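Long-range contact in takeout-like protein 1 (Epiphyas postvittana, PDB 3E8T), which probably carries hydrophobic ligands in insects, holding ubiquinone-8 in an elongated internal pocket of its juvenile-hormone-binding-protein-like fold: residues A[74-86]-A[122-134]. Numbering follows the deposited sequence.
With UQ8 (Ubiquinone-8), chain B.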
loop_
_atom_site.group_PDB
_atom_site.type_symbol
_atom_site.label_atom_id
_atom_site.label_comp_id
_atom_site.label_asym_id
_atom_site.label_seq_id
_atom_site.Cartn_x
_atom_site.Cartn_y
_atom_site.Cartn_z
ATOM N N VAL A 74 -2.886 -6.133 15.348
ATOM C CA VAL A 74 -2.416 -7.348 14.716
ATOM C C VAL A 74 -3.069 -8.517 15.433
ATOM O O VAL A 74 -2.947 -8.606 16.670
ATOM C CB VAL A 74 -0.901 -7.517 14.739
ATOM C CG1 VAL A 74 -0.524 -8.845 14.115
ATOM C CG2 VAL A 74 -0.195 -6.314 14.052
ATOM N N LYS A 75 -3.819 -9.347 14.704
ATOM C CA LYS A 75 -4.454 -10.550 15.263
ATOM C C LYS A 75 -3.987 -11.725 14.444
ATOM O O LYS A 75 -4.281 -11.858 13.237
ATOM C CB LYS A 75 -5.962 -10.484 15.188
ATOM C CG LYS A 75 -6.689 -11.736 15.752
ATOM C CD LYS A 75 -8.224 -11.576 15.755
ATOM C CE LYS A 75 -8.992 -12.903 15.995
ATOM N NZ LYS A 75 -8.166 -14.151 15.866
ATOM N N TRP A 76 -3.162 -12.534 15.075
ATOM C CA TRP A 76 -2.585 -13.678 14.478
ATOM C C TRP A 76 -3.440 -14.842 14.956
ATOM O O TRP A 76 -3.514 -15.082 16.158
ATOM C CB TRP A 76 -1.099 -13.710 14.913
ATOM C CG TRP A 76 -0.310 -14.676 14.227
ATOM C CD1 TRP A 76 -0.558 -16.027 14.125
ATOM C CD2 TRP A 76 0.905 -14.443 13.544
ATOM N NE1 TRP A 76 0.444 -16.623 13.405
ATOM C CE2 TRP A 76 1.339 -15.685 13.018
ATOM C CE3 TRP A 76 1.676 -13.319 13.302
ATOM C CZ2 TRP A 76 2.499 -15.820 12.294
ATOM C CZ3 TRP A 76 2.828 -13.458 12.554
ATOM C CH2 TRP A 76 3.238 -14.709 12.073
ATOM N N ASP A 77 -4.149 -15.502 14.045
ATOM C CA ASP A 77 -5.052 -16.602 14.363
ATOM C C ASP A 77 -4.431 -17.942 13.992
ATOM O O ASP A 77 -4.441 -18.332 12.829
ATOM C CB ASP A 77 -6.370 -16.425 13.649
ATOM C CG ASP A 77 -7.343 -17.556 13.918
ATOM O OD1 ASP A 77 -6.974 -18.507 14.651
ATOM O OD2 ASP A 77 -8.466 -17.502 13.353
ATOM N N LEU A 78 -3.913 -18.656 14.989
ATOM C CA LEU A 78 -3.238 -19.937 14.762
ATOM C C LEU A 78 -4.164 -21.053 14.248
ATOM O O LEU A 78 -3.694 -21.975 13.584
ATOM C CB LEU A 78 -2.503 -20.359 16.055
ATOM C CG LEU A 78 -1.287 -19.513 16.518
ATOM C CD1 LEU A 78 -0.863 -19.848 18.002
ATOM C CD2 LEU A 78 -0.065 -19.612 15.585
ATOM N N LYS A 79 -5.467 -20.957 14.496
ATOM C CA LYS A 79 -6.417 -21.987 14.051
ATOM C C LYS A 79 -6.723 -21.901 12.550
ATOM O O LYS A 79 -6.663 -22.902 11.817
ATOM C CB LYS A 79 -7.713 -21.890 14.877
ATOM C CG LYS A 79 -8.800 -22.887 14.482
ATOM C CD LYS A 79 -10.067 -22.755 15.334
ATOM C CE LYS A 79 -11.058 -23.877 15.021
ATOM N NZ LYS A 79 -11.618 -23.815 13.634
ATOM N N LYS A 80 -7.031 -20.685 12.103
ATOM C CA LYS A 80 -7.322 -20.401 10.718
ATOM C C LYS A 80 -6.043 -20.237 9.879
ATOM O O LYS A 80 -6.109 -20.307 8.653
ATOM C CB LYS A 80 -8.151 -19.127 10.614
ATOM C CG LYS A 80 -9.611 -19.335 11.051
ATOM C CD LYS A 80 -10.436 -18.072 10.926
ATOM C CE LYS A 80 -10.813 -17.761 9.473
ATOM N NZ LYS A 80 -11.519 -16.431 9.333
ATOM N N LYS A 81 -4.917 -20.044 10.554
ATOM C CA LYS A 81 -3.629 -19.701 9.956
ATOM C C LYS A 81 -3.750 -18.461 9.069
ATOM O O LYS A 81 -3.365 -18.436 7.902
ATOM C CB LYS A 81 -3.006 -20.875 9.211
ATOM C CG LYS A 81 -2.755 -22.090 10.104
ATOM C CD LYS A 81 -2.248 -23.226 9.236
ATOM C CE LYS A 81 -2.623 -24.620 9.727
ATOM N NZ LYS A 81 -2.115 -25.637 8.754
ATOM N N ASN A 82 -4.327 -17.430 9.650
ATOM C CA ASN A 82 -4.452 -16.122 9.009
ATOM C C ASN A 82 -3.934 -15.079 9.994
ATOM O O ASN A 82 -3.964 -15.278 11.202
ATOM C CB ASN A 82 -5.920 -15.780 8.643
ATOM C CG ASN A 82 -6.533 -16.648 7.518
ATOM O OD1 ASN A 82 -5.853 -17.213 6.683
ATOM N ND2 ASN A 82 -7.871 -16.690 7.496
ATOM N N ILE A 83 -3.481 -13.957 9.447
ATOM C CA ILE A 83 -3.043 -12.793 10.203
ATOM C C ILE A 83 -3.850 -11.594 9.702
ATOM O O ILE A 83 -3.882 -11.370 8.498
ATOM C CB ILE A 83 -1.563 -12.521 9.996
ATOM C CG1 ILE A 83 -0.701 -13.754 10.225
ATOM C CG2 ILE A 83 -1.081 -11.415 10.905
ATOM C CD1 ILE A 83 0.710 -13.679 9.651
ATOM N N GLU A 84 -4.482 -10.842 10.600
ATOM C CA GLU A 84 -5.190 -9.618 10.246
ATOM C C GLU A 84 -4.447 -8.443 10.817
ATOM O O GLU A 84 -4.171 -8.412 12.030
ATOM C CB GLU A 84 -6.594 -9.613 10.808
ATOM C CG GLU A 84 -7.490 -10.717 10.273
ATOM C CD GLU A 84 -8.969 -10.527 10.599
ATOM O OE1 GLU A 84 -9.369 -9.440 11.097
ATOM O OE2 GLU A 84 -9.759 -11.472 10.320
ATOM N N VAL A 85 -4.113 -7.479 9.939
ATOM C CA VAL A 85 -3.397 -6.275 10.307
ATOM C C VAL A 85 -4.231 -5.054 9.889
ATOM O O VAL A 85 -4.595 -4.899 8.716
ATOM C CB VAL A 85 -1.988 -6.179 9.634
ATOM C CG1 VAL A 85 -1.260 -5.007 10.156
ATOM C CG2 VAL A 85 -1.164 -7.474 9.847
ATOM N N ASP A 86 -4.531 -4.214 10.868
ATOM C CA ASP A 86 -5.237 -2.962 10.642
ATOM C C ASP A 86 -4.258 -1.840 10.920
ATOM O O ASP A 86 -3.602 -1.828 11.959
ATOM C CB ASP A 86 -6.419 -2.848 11.603
ATOM C CG ASP A 86 -7.504 -3.792 11.274
ATOM O OD1 ASP A 86 -8.123 -3.573 10.226
ATOM O OD2 ASP A 86 -7.753 -4.749 12.027
ATOM N N HIS A 122 -7.009 4.199 6.040
ATOM C CA HIS A 122 -7.030 2.983 6.815
ATOM C C HIS A 122 -7.000 1.789 5.911
ATOM O O HIS A 122 -7.656 1.765 4.868
ATOM C CB HIS A 122 -8.266 2.958 7.697
ATOM C CG HIS A 122 -8.170 3.912 8.856
ATOM N ND1 HIS A 122 -8.126 3.496 10.172
ATOM C CD2 HIS A 122 -7.977 5.249 8.895
ATOM C CE1 HIS A 122 -7.959 4.542 10.958
ATOM N NE2 HIS A 122 -7.900 5.618 10.217
ATOM N N ILE A 123 -6.149 0.830 6.273
ATOM C CA ILE A 123 -5.909 -0.357 5.510
ATOM C C ILE A 123 -6.193 -1.586 6.375
ATOM O O ILE A 123 -5.799 -1.643 7.518
ATOM C CB ILE A 123 -4.457 -0.456 4.999
ATOM C CG1 ILE A 123 -4.088 0.784 4.205
ATOM C CG2 ILE A 123 -4.218 -1.702 4.192
ATOM C CD1 ILE A 123 -4.790 0.958 2.965
ATOM N N HIS A 124 -6.914 -2.544 5.829
ATOM C CA HIS A 124 -7.184 -3.849 6.453
ATOM C C HIS A 124 -6.560 -4.934 5.581
ATOM O O HIS A 124 -6.982 -5.161 4.447
ATOM C CB HIS A 124 -8.697 -4.078 6.629
ATOM C CG HIS A 124 -9.068 -5.376 7.276
ATOM N ND1 HIS A 124 -8.944 -5.586 8.629
ATOM C CD2 HIS A 124 -9.571 -6.531 6.759
ATOM C CE1 HIS A 124 -9.343 -6.815 8.918
ATOM N NE2 HIS A 124 -9.749 -7.402 7.810
ATOM N N LEU A 125 -5.525 -5.568 6.107
ATOM C CA LEU A 125 -4.773 -6.603 5.411
ATOM C C LEU A 125 -5.032 -7.947 6.084
ATOM O O LEU A 125 -4.924 -8.064 7.297
ATOM C CB LEU A 125 -3.272 -6.277 5.499
ATOM C CG LEU A 125 -2.271 -7.331 5.085
ATOM C CD1 LEU A 125 -2.324 -7.524 3.560
ATOM C CD2 LEU A 125 -0.876 -6.936 5.552
ATOM N N VAL A 126 -5.346 -8.972 5.308
ATOM C CA VAL A 126 -5.464 -10.331 5.791
ATOM C C VAL A 126 -4.487 -11.183 4.999
ATOM O O VAL A 126 -4.465 -11.094 3.763
ATOM C CB VAL A 126 -6.889 -10.874 5.646
ATOM C CG1 VAL A 126 -6.959 -12.289 6.280
ATOM C CG2 VAL A 126 -7.898 -9.890 6.245
ATOM N N VAL A 127 -3.678 -11.968 5.702
ATOM C CA VAL A 127 -2.700 -12.832 5.055
ATOM C C VAL A 127 -2.907 -14.248 5.545
ATOM O O VAL A 127 -3.072 -14.471 6.750
ATOM C CB VAL A 127 -1.283 -12.404 5.426
ATOM C CG1 VAL A 127 -0.215 -13.405 4.950
ATOM C CG2 VAL A 127 -0.997 -10.966 4.947
ATOM N N SER A 128 -2.896 -15.211 4.627
ATOM C CA SER A 128 -2.850 -16.615 4.986
ATOM C C SER A 128 -1.433 -17.126 4.935
ATOM O O SER A 128 -0.639 -16.686 4.101
ATOM C CB SER A 128 -3.737 -17.402 4.079
ATOM O OG SER A 128 -3.376 -17.180 2.765
ATOM N N TYR A 129 -1.099 -18.033 5.847
ATOM C CA TYR A 129 0.274 -18.533 5.927
ATOM C C TYR A 129 0.247 -20.007 6.283
ATOM O O TYR A 129 -0.760 -20.557 6.733
ATOM C CB TYR A 129 1.092 -17.758 6.992
ATOM C CG TYR A 129 0.703 -18.080 8.373
ATOM C CD1 TYR A 129 1.302 -19.152 9.026
ATOM C CD2 TYR A 129 -0.307 -17.377 9.053
ATOM C CE1 TYR A 129 0.940 -19.488 10.299
ATOM C CE2 TYR A 129 -0.678 -17.731 10.350
ATOM C CZ TYR A 129 -0.047 -18.817 10.961
ATOM O OH TYR A 129 -0.412 -19.172 12.223
ATOM N N GLU A 130 1.410 -20.611 6.130
ATOM C CA GLU A 130 1.655 -21.948 6.626
ATOM C C GLU A 130 2.985 -21.925 7.354
ATOM O O GLU A 130 3.912 -21.252 6.903
ATOM C CB GLU A 130 1.744 -22.902 5.443
ATOM C CG GLU A 130 0.398 -23.234 4.794
ATOM C CD GLU A 130 -0.461 -24.128 5.659
ATOM O OE1 GLU A 130 0.036 -25.200 6.065
ATOM O OE2 GLU A 130 -1.621 -23.748 5.938
ATOM N N MET A 131 3.070 -22.656 8.456
ATOM C CA MET A 131 4.329 -22.883 9.138
ATOM C C MET A 131 4.952 -24.083 8.462
ATOM O O MET A 131 4.332 -25.160 8.396
ATOM C CB MET A 131 4.111 -23.199 10.619
ATOM C CG MET A 131 3.584 -22.100 11.505
ATOM S SD MET A 131 4.638 -20.692 11.531
ATOM C CE MET A 131 6.237 -21.432 11.494
ATOM N N GLU A 132 6.146 -23.882 7.925
ATOM C CA GLU A 132 6.819 -24.925 7.147
ATOM C C GLU A 132 8.230 -25.129 7.617
ATOM O O GLU A 132 8.950 -24.163 7.861
ATOM C CB GLU A 132 6.868 -24.532 5.658
ATOM C CG GLU A 132 5.484 -24.324 5.043
ATOM C CD GLU A 132 5.486 -23.942 3.564
ATOM O OE1 GLU A 132 6.557 -23.665 2.956
ATOM O OE2 GLU A 132 4.383 -23.875 2.989
ATOM N N LYS A 133 8.658 -26.385 7.633
ATOM C CA LYS A 133 10.043 -26.709 7.950
ATOM C C LYS A 133 10.827 -26.803 6.663
ATOM O O LYS A 133 10.378 -27.482 5.737
ATOM C CB LYS A 133 10.056 -28.043 8.676
ATOM C CG LYS A 133 11.296 -28.343 9.430
ATOM C CD LYS A 133 11.139 -29.607 10.230
ATOM C CE LYS A 133 10.192 -29.483 11.399
ATOM N NZ LYS A 133 10.553 -28.524 12.468
ATOM N N ASP A 134 11.988 -26.142 6.597
ATOM C CA ASP A 134 12.839 -26.173 5.410
ATOM C C ASP A 134 13.687 -27.453 5.398
ATOM O O ASP A 134 13.547 -28.321 6.237
ATOM C CB ASP A 134 13.640 -24.867 5.275
ATOM C CG ASP A 134 14.773 -24.727 6.273
ATOM O OD1 ASP A 134 15.095 -25.700 6.967
ATOM O OD2 ASP A 134 15.397 -23.603 6.327
HETATM C C45 UQ8 B . -5.990 11.114 -12.990
HETATM C C44 UQ8 B . -7.388 10.905 -12.403
HETATM C C46 UQ8 B . -8.296 11.994 -12.910
HETATM C C43 UQ8 B . -7.399 10.873 -10.886
HETATM C C42 UQ8 B . -6.269 9.989 -10.335
HETATM C C41 UQ8 B . -6.582 8.528 -10.632
HETATM C C39 UQ8 B . -6.288 7.674 -9.417
HETATM C C40 UQ8 B . -5.323 6.493 -9.488
HETATM C C38 UQ8 B . -6.954 7.916 -8.246
HETATM C C37 UQ8 B . -6.763 7.206 -7.069
HETATM C C36 UQ8 B . -7.464 8.021 -5.983
HETATM C C34 UQ8 B . -7.212 7.492 -4.583
HETATM C C35 UQ8 B . -7.657 8.307 -3.553
HETATM C C33 UQ8 B . -6.508 6.308 -4.374
HETATM C C32 UQ8 B . -6.223 5.669 -3.172
HETATM C C31 UQ8 B . -4.937 4.824 -3.371
HETATM C C29 UQ8 B . -4.603 3.940 -2.178
HETATM C C30 UQ8 B . -5.727 3.123 -1.465
HETATM C C28 UQ8 B . -3.292 3.865 -1.720
HETATM C C27 UQ8 B . -2.860 3.101 -0.643
HETATM C C26 UQ8 B . -1.409 2.632 -0.825
HETATM C C24 UQ8 B . -0.875 2.004 0.466
HETATM C C25 UQ8 B . -0.615 2.872 1.710
HETATM C C23 UQ8 B . -0.634 0.648 0.511
HETATM C C22 UQ8 B . -0.142 -0.089 1.592
HETATM C C21 UQ8 B . -0.172 -1.587 1.292
HETATM C C19 UQ8 B . 0.007 -2.499 2.507
HETATM C C20 UQ8 B . -0.208 -3.973 2.170
HETATM C C18 UQ8 B . 1.317 -2.249 3.268
HETATM C C17 UQ8 B . 1.499 -3.252 4.416
HETATM C C16 UQ8 B . 2.505 -2.772 5.476
HETATM C C14 UQ8 B . 2.903 -3.958 6.348
HETATM C C15 UQ8 B . 1.827 -4.984 6.750
HETATM C C13 UQ8 B . 4.221 -4.145 6.760
HETATM C C12 UQ8 B . 4.622 -5.228 7.540
HETATM C C11 UQ8 B . 5.854 -4.933 8.419
HETATM C C9 UQ8 B . 5.898 -5.852 9.654
HETATM C C10 UQ8 B . 5.003 -7.093 9.495
HETATM C C8 UQ8 B . 7.348 -6.245 9.923
HETATM C C7 UQ8 B . 7.631 -7.722 9.628
HETATM C C6 UQ8 B . 7.240 -8.664 10.792
HETATM C C1 UQ8 B . 6.562 -9.856 10.510
HETATM C C1M UQ8 B . 6.257 -10.145 9.180
HETATM C C2 UQ8 B . 6.182 -10.746 11.523
HETATM O O2 UQ8 B . 5.587 -11.798 11.271
HETATM C C3 UQ8 B . 6.485 -10.458 12.844
HETATM O O3 UQ8 B . 6.115 -11.326 13.828
HETATM C C3M UQ8 B . 7.104 -12.343 13.981
HETATM C C4 UQ8 B . 7.152 -9.280 13.158
HETATM O O4 UQ8 B . 7.441 -9.014 14.467
HETATM C C4M UQ8 B . 6.257 -9.091 15.274
HETATM C C5 UQ8 B . 7.525 -8.390 12.141
HETATM O O5 UQ8 B . 8.125 -7.357 12.450
HETATM O O HOH W 1 -11.049 -9.750 7.874
HETATM O O HOH W 2 -7.987 -0.828 9.168
#
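Y129 lies between K81 and W76, its ring covered on both faces. K81 CB sits over one face, a CH-pi contact 4.2 Å from the ring centroid; W76 CZ2 lies over the opposite face, with the two aromatic planes at 55°. A chi1 of 72° sets the Y129 ring between its own backbone N and carbonyl carbon and brings it against K81 and W76, with OH accepting a weak, bent bond from W76 NE1 (2.9 Å). I83 CG1 packs over the W76 ring and 3.8 Å from Y129 CD2. Strands 82–86 and 122–133 run antiparallel, and I83–V127 and V85–L125 are hydrogen-bonded pairs. On the other face of the sheet, H124 ND1 gives a nearly straight bond (2.7 Å, 170°), within its ring plane, to the syn side of D86 OD1 but out of the carboxylate plane; OD1 also accepts from a water shared with I123 O. E84 OE1 meets the H124 ring edge 3.4 Å from CE1, its carboxylate nearly perpendicular to the ring. Flanking acids would tend to favour a protonated H124. The pocket side is largely apolar: L125 CD2 touches UQ8 C15 (3.5 Å) and the W76 edge meets quinone O2, both residues presenting carbon to the ubiquinone.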